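Local coordinates for fucolectin-related protein (Streptococcus pneumoniae, PDB 2WMF) that probably hydrolyses host blood-group carbohydrate antigens as the catalytic module of a family 98 glycoside hydrolase, at residues G351-L356 and L374-E379; K394-N399 and V407-S412. One frame throughout, in Å; residues are numbered along the deposited sequence.

Interaction 1 of 2, residues G351-L356 and L374-E379; sequences GFYQGL and LPVIHE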
loop_
_atom_site.group_PDB
_atom_site.type_symbol
_atom_site.label_atom_id
_atom_site.label_comp_id
_atom_site.label_asym_id
_atom_site.label_seq_id
_atom_site.Cartn_x
_atom_site.Cartn_y
_atom_site.Cartn_z
ATOM N N GLY A 351 6.297 -2.564 22.707
ATOM C CA GLY A 351 7.549 -2.099 22.042
ATOM C C GLY A 351 8.498 -2.821 21.136
ATOM O O GLY A 351 9.663 -2.389 21.003
ATOM N N PHE A 352 8.040 -3.885 20.494
ATOM C CA PHE A 352 8.966 -4.727 19.769
ATOM C C PHE A 352 9.756 -3.953 18.710
ATOM O O PHE A 352 10.934 -4.219 18.525
ATOM C CB PHE A 352 8.247 -5.922 19.122
ATOM C CG PHE A 352 9.187 -6.889 18.437
ATOM C CD1 PHE A 352 9.952 -7.818 19.178
ATOM C CD2 PHE A 352 9.332 -6.864 17.070
ATOM C CE1 PHE A 352 10.810 -8.694 18.526
ATOM C CE2 PHE A 352 10.188 -7.718 16.427
ATOM C CZ PHE A 352 10.925 -8.652 17.139
ATOM N N TYR A 353 9.086 -3.076 17.952
ATOM C CA TYR A 353 9.741 -2.482 16.797
ATOM C C TYR A 353 10.594 -1.245 17.145
ATOM O O TYR A 353 11.393 -0.760 16.319
ATOM C CB TYR A 353 8.699 -2.150 15.725
ATOM C CG TYR A 353 8.006 -3.410 15.230
ATOM C CD1 TYR A 353 8.584 -4.186 14.231
ATOM C CD2 TYR A 353 6.811 -3.849 15.780
ATOM C CE1 TYR A 353 7.973 -5.345 13.777
ATOM C CE2 TYR A 353 6.202 -5.029 15.346
ATOM C CZ TYR A 353 6.797 -5.777 14.365
ATOM O OH TYR A 353 6.167 -6.911 13.923
ATOM N N GLN A 354 10.474 -0.779 18.381
ATOM C CA GLN A 354 11.327 0.341 18.873
ATOM C C GLN A 354 12.796 -0.072 18.855
ATOM O O GLN A 354 13.157 -1.226 19.165
ATOM C CB GLN A 354 10.923 0.686 20.286
ATOM C CG GLN A 354 9.520 1.167 20.412
ATOM C CD GLN A 354 9.370 2.628 20.107
ATOM O OE1 GLN A 354 10.357 3.360 19.960
ATOM N NE2 GLN A 354 8.122 3.079 20.033
ATOM N N GLY A 355 13.667 0.838 18.457
ATOM C CA GLY A 355 15.069 0.486 18.293
ATOM C C GLY A 355 15.468 -0.326 17.108
ATOM O O GLY A 355 16.653 -0.444 16.815
ATOM N N LEU A 356 14.480 -0.891 16.412
ATOM C CA LEU A 356 14.731 -1.680 15.218
ATOM C C LEU A 356 14.368 -0.887 14.012
ATOM O O LEU A 356 15.253 -0.392 13.294
ATOM C CB LEU A 356 13.966 -3.042 15.228
ATOM C CG LEU A 356 14.462 -4.054 16.220
ATOM C CD1 LEU A 356 13.444 -5.217 16.326
ATOM C CD2 LEU A 356 15.905 -4.476 15.840
ATOM N N LEU A 374 10.328 -7.743 9.374
ATOM C CA LEU A 374 10.629 -8.978 10.121
ATOM C C LEU A 374 9.335 -9.841 10.159
ATOM O O LEU A 374 8.298 -9.381 10.637
ATOM C CB LEU A 374 11.090 -8.643 11.535
ATOM C CG LEU A 374 12.552 -8.312 11.729
ATOM C CD1 LEU A 374 12.816 -7.718 13.119
ATOM C CD2 LEU A 374 13.385 -9.624 11.548
ATOM N N PRO A 375 9.342 -11.039 9.559
ATOM C CA PRO A 375 8.117 -11.853 9.586
ATOM C C PRO A 375 7.702 -12.288 10.995
ATOM O O PRO A 375 8.565 -12.679 11.830
ATOM C CB PRO A 375 8.500 -13.083 8.735
ATOM C CG PRO A 375 9.657 -12.633 7.889
ATOM C CD PRO A 375 10.421 -11.726 8.817
ATOM N N VAL A 376 6.396 -12.193 11.253
ATOM C CA VAL A 376 5.781 -12.810 12.402
ATOM C C VAL A 376 5.010 -14.012 11.904
ATOM O O VAL A 376 4.189 -13.884 10.987
ATOM C CB VAL A 376 4.858 -11.834 13.196
ATOM C CG1 VAL A 376 3.968 -12.620 14.185
ATOM C CG2 VAL A 376 5.683 -10.837 13.939
ATOM N N ILE A 377 5.332 -15.175 12.470
ATOM C CA ILE A 377 4.662 -16.410 12.097
ATOM C C ILE A 377 3.598 -16.751 13.164
ATOM O O ILE A 377 3.856 -16.738 14.360
ATOM C CB ILE A 377 5.667 -17.583 11.948
ATOM C CG1 ILE A 377 6.874 -17.198 11.052
ATOM C CG2 ILE A 377 4.929 -18.854 11.366
ATOM C CD1 ILE A 377 6.472 -16.743 9.630
ATOM N N HIS A 378 2.412 -17.097 12.695
ATOM C CA HIS A 378 1.255 -17.348 13.562
ATOM C C HIS A 378 1.441 -18.631 14.384
ATOM O O HIS A 378 2.138 -19.587 13.962
ATOM C CB HIS A 378 0.023 -17.448 12.673
ATOM C CG HIS A 378 -1.271 -17.389 13.416
ATOM N ND1 HIS A 378 -1.881 -18.513 13.938
ATOM C CD2 HIS A 378 -2.098 -16.344 13.664
ATOM C CE1 HIS A 378 -3.026 -18.149 14.507
ATOM N NE2 HIS A 378 -3.188 -16.833 14.336
ATOM N N GLU A 379 0.816 -18.675 15.560
ATOM C CA GLU A 379 0.921 -19.823 16.450
ATOM C C GLU A 379 0.444 -21.155 15.867
ATOM O O GLU A 379 0.872 -22.208 16.345
ATOM C CB GLU A 379 0.133 -19.544 17.746
ATOM C CG GLU A 379 -1.354 -19.466 17.573
ATOM C CD GLU A 379 -2.027 -18.673 18.678
ATOM O OE1 GLU A 379 -2.511 -19.347 19.626
ATOM O OE2 GLU A 379 -2.078 -17.432 18.592
#
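F352, Y353 and L356 meet L374 and V376 where a type I beta turn, G351 to Q354, packs beside the edge strand 376-377 of a small parallel sheet. The sheet has three strands, and the turn lies in the long loop between 337-340 and 376-377. No hydrogen bond joins the two segments; side-chain ends make the contact. CD1 of L374 is shared by F352 and L356. It lies 4.2 Å from CE2 of F352, approaching the ring obliquely. The same CD1 lies 4.1 Å from CD1 of L356, and these two leucine side chains are at about a right angle. The F352 and Y353 rings also meet within the turn. CD2 of F352 sits 3.7 Å above the Y353 ring plane, over its centre, so the edge of F352 meets the face of Y353. The Y353 hydroxyl is hydrogen-bonded to OG of S224 on helix 219-231, which is also hydrogen-bonded to O of L374, so one serine ties both segments to that helix. V376 has CG1 anti to its backbone N (chi1 166°), which leaves CG2 anti to the carbonyl carbon and beside the N. CG2 comes 4.0 Å from the OH of Y353.

Interaction 2 of 2, residues K394-N399 and V407-S412; sequences KILTKN and VNYLNS
A strand-to-helix packing joins strand 394-396, at one edge of the three-stranded parallel sheet, to helix 406-413, which follows it in the chain. The short axes run nearly antiparallel, at 159°, and approach to 11.7 Å. K394 and L396 both point their side chains at the helix, while I395 between them turns to the other side, against helix 383-389. The K394 chain crosses the Y409 side chain at about a right angle. Its CG lies at the edge of the Y409 ring, near the ring plane, and its CD lies 3.2 Å from the OH of Y409. K394 has CG anti to its backbone N (chi1 168°) and then bends at chi2 (77°), which wraps the methylenes round the hydroxyl. L396 divides its methyls between two helix residues: CD2 is 4.0 Å from CE2 of Y409, and CD1 is 4.0 Å from CD2 of L410. On the helix, Y409 O accepts from both N and OG of S412, the OG bond being 2.7 Å long. No hydrogen bond crosses between the segments. K394 gives Y409 its methylenes, while its charged NZ forms a salt bridge with E402, in the connection between strand and helix.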
loop_
_atom_site.group_PDB
_atom_site.type_symbol
_atom_site.label_atom_id
_atom_site.label_comp_id
_atom_site.label_asym_id
_atom_site.label_seq_id
_atom_site.Cartn_x
_atom_site.Cartn_y
_atom_site.Cartn_z
ATOM N N LYS A 394 16.974 -17.686 12.492
ATOM C CA LYS A 394 16.752 -17.850 13.916
ATOM C C LYS A 394 15.276 -17.715 14.188
ATOM O O LYS A 394 14.623 -16.799 13.659
ATOM C CB LYS A 394 17.497 -16.787 14.712
ATOM C CG LYS A 394 17.096 -16.713 16.202
ATOM C CD LYS A 394 17.724 -17.838 17.033
ATOM C CE LYS A 394 17.604 -17.543 18.537
ATOM N NZ LYS A 394 18.321 -18.591 19.330
ATOM N N ILE A 395 14.730 -18.632 14.979
ATOM C CA ILE A 395 13.338 -18.508 15.415
ATOM C C ILE A 395 13.298 -17.827 16.809
ATOM O O ILE A 395 13.716 -18.392 17.831
ATOM C CB ILE A 395 12.604 -19.865 15.420
ATOM C CG1 ILE A 395 12.735 -20.564 14.062
ATOM C CG2 ILE A 395 11.105 -19.703 15.832
ATOM C CD1 ILE A 395 12.160 -21.951 14.063
ATOM N N LEU A 396 12.844 -16.586 16.837
ATOM C CA LEU A 396 12.665 -15.847 18.115
ATOM C C LEU A 396 11.263 -16.109 18.626
ATOM O O LEU A 396 10.338 -16.229 17.840
ATOM C CB LEU A 396 12.874 -14.335 17.932
ATOM C CG LEU A 396 14.323 -13.906 17.698
ATOM C CD1 LEU A 396 14.392 -12.444 17.281
ATOM C CD2 LEU A 396 15.172 -14.189 18.943
ATOM N N THR A 397 11.121 -16.230 19.934
ATOM C CA THR A 397 9.811 -16.282 20.568
ATOM C C THR A 397 9.829 -15.285 21.735
ATOM O O THR A 397 10.868 -14.673 22.037
ATOM C CB THR A 397 9.490 -17.688 21.113
ATOM O OG1 THR A 397 10.280 -17.953 22.282
ATOM C CG2 THR A 397 9.685 -18.791 20.059
ATOM N N LYS A 398 8.678 -15.076 22.363
ATOM C CA LYS A 398 8.586 -14.105 23.421
ATOM C C LYS A 398 9.479 -14.494 24.589
ATOM O O LYS A 398 9.929 -13.616 25.300
ATOM C CB LYS A 398 7.158 -13.971 23.914
ATOM C CG LYS A 398 6.962 -12.794 24.936
ATOM C CD LYS A 398 5.504 -12.533 25.239
ATOM C CE LYS A 398 5.385 -11.630 26.451
ATOM N NZ LYS A 398 4.011 -11.300 26.661
ATOM N N ASN A 399 9.772 -15.779 24.722
ATOM C CA ASN A 399 10.633 -16.319 25.791
ATOM C C ASN A 399 12.110 -16.492 25.404
ATOM O O ASN A 399 12.932 -17.011 26.181
ATOM C CB ASN A 399 10.048 -17.657 26.229
ATOM C CG ASN A 399 8.728 -17.492 27.004
ATOM O OD1 ASN A 399 8.379 -16.387 27.462
ATOM N ND2 ASN A 399 7.987 -18.587 27.140
ATOM N N VAL A 407 18.057 -5.501 20.222
ATOM C CA VAL A 407 18.676 -4.789 19.103
ATOM C C VAL A 407 20.077 -5.324 18.806
ATOM O O VAL A 407 20.438 -5.576 17.645
ATOM C CB VAL A 407 18.673 -3.243 19.333
ATOM C CG1 VAL A 407 19.501 -2.533 18.266
ATOM C CG2 VAL A 407 17.244 -2.734 19.365
ATOM N N ASN A 408 20.887 -5.507 19.848
ATOM C CA ASN A 408 22.224 -6.061 19.643
ATOM C C ASN A 408 22.149 -7.450 18.984
ATOM O O ASN A 408 22.940 -7.777 18.100
ATOM C CB ASN A 408 22.979 -6.138 20.974
ATOM C CG ASN A 408 23.425 -4.764 21.476
ATOM O OD1 ASN A 408 23.449 -3.778 20.719
ATOM N ND2 ASN A 408 23.770 -4.689 22.764
ATOM N N TYR A 409 21.203 -8.276 19.431
ATOM C CA TYR A 409 21.083 -9.620 18.868
ATOM C C TYR A 409 20.688 -9.591 17.393
ATOM O O TYR A 409 21.325 -10.206 16.545
ATOM C CB TYR A 409 20.099 -10.489 19.649
ATOM C CG TYR A 409 20.041 -11.860 19.033
ATOM C CD1 TYR A 409 21.145 -12.703 19.088
ATOM C CD2 TYR A 409 18.922 -12.279 18.320
ATOM C CE1 TYR A 409 21.133 -13.926 18.500
ATOM C CE2 TYR A 409 18.875 -13.517 17.715
ATOM C CZ TYR A 409 19.984 -14.354 17.801
ATOM O OH TYR A 409 19.946 -15.579 17.157
ATOM N N LEU A 410 19.632 -8.868 17.067
ATOM C CA LEU A 410 19.232 -8.774 15.652
ATOM C C LEU A 410 20.336 -8.128 14.816
ATOM O O LEU A 410 20.568 -8.534 13.680
ATOM C CB LEU A 410 17.895 -8.045 15.536
ATOM C CG LEU A 410 16.718 -8.982 15.936
ATOM C CD1 LEU A 410 15.419 -8.208 16.184
ATOM C CD2 LEU A 410 16.539 -10.116 14.886
ATOM N N ASN A 411 21.050 -7.138 15.353
ATOM C CA ASN A 411 22.177 -6.578 14.649
ATOM C C ASN A 411 23.304 -7.563 14.363
ATOM O O ASN A 411 24.102 -7.341 13.455
ATOM C CB ASN A 411 22.718 -5.366 15.410
ATOM C CG ASN A 411 21.795 -4.154 15.256
ATOM O OD1 ASN A 411 20.785 -4.233 14.537
ATOM N ND2 ASN A 411 22.138 -3.038 15.895
ATOM N N SER A 412 23.395 -8.616 15.182
ATOM C CA SER A 412 24.396 -9.660 14.943
ATOM C C SER A 412 24.039 -10.562 13.743
ATOM O O SER A 412 24.895 -11.281 13.229
ATOM C CB SER A 412 24.649 -10.506 16.203
ATOM O OG SER A 412 23.659 -11.482 16.427
#

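In the fold
Interaction 1 and interaction 2 have centres 10 Å apart and follow each other along the chain. Both reach the three-stranded parallel sheet, at its two outermost strands, 376-377 and 394-396, with 337-340 between them. They touch through helix 406-413: L410 CD1 lies 3.6 Å from L356 CD1 and 4.1 Å from L374 CD1. L410 thus meets leucines of interaction 1 with one methyl and L396 with the other. NZ of K406, just before segment 407-412, is hydrogen-bonded to the backbone O of F352 and of Q354. Interaction 1 reaches helix 219-231, which follows a strand of the eight-stranded parallel barrel. The centre of interaction 2 lies about 28 Å from the centre of the chain, that of interaction 1 about 19 Å.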